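Local coordinates for uncharacterized protein (Bacteroides ovatus, PDB 4FXT) that is of unknown function and belongs to the DUF3823 family, pairing a transthyretin-like N-terminal domain with an E-set-like C-terminal domain, at residues Pro96-Arg101 and Ile118-Ala123. Numbering follows the deposited sequence.
Sequences PYFFVR and INKVVA
N119 and F99 form an antiparallel hydrogen-bonded pair: F99 N donates to N119 O, and N119 N returns a bond to F99 O at 2.9 Å. Their side chains run alongside each other, amide and ring nearly coplanar (19° apart), with OD1 at the ring edge. In N119, chi1 (-56°) sets CG anti to the carbonyl carbon, and the turn of the amide then presents OD1 to R101, whose NE donates to it at 2.8 Å while NH2 adds a weak bond; the guanidinium lays one face near F99 CE2. Asparagine suits this place because its amide works both ways, ND2 bonding D158 as OD1 accepts from R101, itself salt-bridged to D17. On the other sheet face, F98 CE2 meets K120 CB at 3.6 Å, and K120's extended chain carries CB, CG and CD past the CE2 and CZ side of the ring. Branched, apolar I118 suits the same buried face, bringing CG2 to F98 CD2 (4.2 Å) and touching V130, while the large F98 ring packs on toward M127 and V183. Where the pairing ends, Y97 O accepts from both V121 N and V122 N, the latter nearly straight at 172°. The two segments form the open end, away from the turn, of the antiparallel hairpin of strands 98-108 and 111-120, in a beta-sandwich domain consistent with the E-set clan.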
loop_
_atom_site.group_PDB
_atom_site.type_symbol
_atom_site.label_atom_id
_atom_site.label_comp_id
_atom_site.label_asym_id
_atom_site.label_seq_id
_atom_site.Cartn_x
_atom_site.Cartn_y
_atom_site.Cartn_z
ATOM N N PRO A 96 -8.382 4.859 2.831
ATOM C CA PRO A 96 -7.915 5.058 1.445
ATOM C C PRO A 96 -8.999 5.675 0.554
ATOM O O PRO A 96 -10.192 5.586 0.882
ATOM C CB PRO A 96 -7.567 3.638 0.965
ATOM C CG PRO A 96 -7.767 2.742 2.108
ATOM C CD PRO A 96 -8.558 3.423 3.136
ATOM N N TYR A 97 -8.592 6.322 -0.564
ATOM C CA TYR A 97 -9.578 6.916 -1.467
ATOM C C TYR A 97 -10.248 5.773 -2.227
ATOM O O TYR A 97 -11.481 5.652 -2.257
ATOM C CB TYR A 97 -8.928 7.953 -2.377
ATOM C CG TYR A 97 -8.301 9.086 -1.584
ATOM C CD1 TYR A 97 -9.087 10.077 -1.007
ATOM C CD2 TYR A 97 -6.917 9.177 -1.428
ATOM C CE1 TYR A 97 -8.521 11.103 -0.254
ATOM C CE2 TYR A 97 -6.338 10.210 -0.695
ATOM C CZ TYR A 97 -7.148 11.177 -0.115
ATOM O OH TYR A 97 -6.628 12.235 0.596
ATOM N N PHE A 98 -9.412 4.865 -2.710
ATOM C CA PHE A 98 -9.741 3.610 -3.354
ATOM C C PHE A 98 -8.963 2.501 -2.678
ATOM O O PHE A 98 -7.801 2.724 -2.276
ATOM C CB PHE A 98 -9.451 3.675 -4.856
ATOM C CG PHE A 98 -10.363 4.565 -5.659
ATOM C CD1 PHE A 98 -10.075 5.912 -5.825
ATOM C CD2 PHE A 98 -11.488 4.049 -6.279
ATOM C CE1 PHE A 98 -10.914 6.737 -6.574
ATOM C CE2 PHE A 98 -12.315 4.867 -7.048
ATOM C CZ PHE A 98 -12.031 6.211 -7.177
ATOM N N PHE A 99 -9.599 1.334 -2.499
ATOM C CA PHE A 99 -8.946 0.210 -1.832
ATOM C C PHE A 99 -8.942 -1.023 -2.745
ATOM O O PHE A 99 -9.929 -1.280 -3.441
ATOM C CB PHE A 99 -9.638 -0.086 -0.491
ATOM C CG PHE A 99 -9.070 -1.239 0.313
ATOM C CD1 PHE A 99 -7.800 -1.154 0.893
ATOM C CD2 PHE A 99 -9.823 -2.374 0.551
ATOM C CE1 PHE A 99 -7.273 -2.216 1.642
ATOM C CE2 PHE A 99 -9.310 -3.425 1.322
ATOM C CZ PHE A 99 -8.039 -3.339 1.868
ATOM N N VAL A 100 -7.806 -1.751 -2.770
ATOM C CA VAL A 100 -7.665 -2.975 -3.575
ATOM C C VAL A 100 -7.730 -4.194 -2.650
ATOM O O VAL A 100 -6.887 -4.301 -1.751
ATOM C CB VAL A 100 -6.360 -3.006 -4.436
ATOM C CG1 VAL A 100 -6.441 -4.126 -5.479
ATOM C CG2 VAL A 100 -6.128 -1.674 -5.145
ATOM N N ARG A 101 -8.709 -5.097 -2.861
ATOM C CA ARG A 101 -8.763 -6.369 -2.072
ATOM C C ARG A 101 -8.989 -7.631 -2.948
ATOM O O ARG A 101 -9.271 -7.565 -4.155
ATOM C CB ARG A 101 -9.870 -6.359 -0.996
ATOM C CG ARG A 101 -11.298 -6.554 -1.536
ATOM C CD ARG A 101 -12.285 -6.467 -0.405
ATOM N NE ARG A 101 -12.387 -5.105 0.124
ATOM C CZ ARG A 101 -12.680 -4.810 1.386
ATOM N NH1 ARG A 101 -12.811 -5.780 2.293
ATOM N NH2 ARG A 101 -12.796 -3.540 1.766
ATOM N N ILE A 118 -11.985 -3.685 -6.415
ATOM C CA ILE A 118 -11.674 -2.264 -6.131
ATOM C C ILE A 118 -12.876 -1.611 -5.519
ATOM O O ILE A 118 -13.989 -1.738 -6.040
ATOM C CB ILE A 118 -11.207 -1.492 -7.395
ATOM C CG1 ILE A 118 -9.956 -2.184 -8.029
ATOM C CG2 ILE A 118 -10.941 -0.014 -7.081
ATOM C CD1 ILE A 118 -9.510 -1.634 -9.352
ATOM N N ASN A 119 -12.657 -0.896 -4.406
ATOM C CA ASN A 119 -13.711 -0.158 -3.696
ATOM C C ASN A 119 -13.463 1.335 -3.737
ATOM O O ASN A 119 -12.313 1.754 -3.627
ATOM C CB ASN A 119 -13.784 -0.619 -2.239
ATOM C CG ASN A 119 -14.006 -2.115 -2.026
ATOM O OD1 ASN A 119 -13.251 -2.784 -1.276
ATOM N ND2 ASN A 119 -14.995 -2.696 -2.719
ATOM N N LYS A 120 -14.514 2.138 -3.913
ATOM C CA LYS A 120 -14.398 3.596 -3.823
ATOM C C LYS A 120 -14.826 3.927 -2.411
ATOM O O LYS A 120 -16.019 3.795 -2.089
ATOM C CB LYS A 120 -15.192 4.320 -4.919
ATOM C CG LYS A 120 -15.096 5.850 -4.893
ATOM C CD LYS A 120 -15.914 6.441 -6.025
ATOM C CE LYS A 120 -15.979 7.918 -5.960
ATOM N NZ LYS A 120 -16.709 8.468 -7.129
ATOM N N VAL A 121 -13.838 4.189 -1.526
ATOM C CA VAL A 121 -14.067 4.408 -0.090
ATOM C C VAL A 121 -14.454 5.901 0.159
ATOM O O VAL A 121 -15.400 6.146 0.910
ATOM C CB VAL A 121 -12.812 3.982 0.704
ATOM C CG1 VAL A 121 -13.009 4.150 2.209
ATOM C CG2 VAL A 121 -12.425 2.541 0.375
ATOM N N VAL A 122 -13.742 6.870 -0.488
ATOM C CA VAL A 122 -13.992 8.327 -0.420
ATOM C C VAL A 122 -14.832 8.732 -1.638
ATOM O O VAL A 122 -14.310 8.732 -2.755
ATOM C CB VAL A 122 -12.682 9.137 -0.333
ATOM C CG1 VAL A 122 -12.965 10.635 -0.280
ATOM C CG2 VAL A 122 -11.846 8.698 0.868
ATOM N N ALA A 123 -16.139 9.036 -1.424
ATOM C CA ALA A 123 -17.128 9.337 -2.478
ATOM C C ALA A 123 -16.710 10.540 -3.360
ATOM O O ALA A 123 -17.039 10.600 -4.552
ATOM C CB ALA A 123 -18.483 9.619 -1.850
#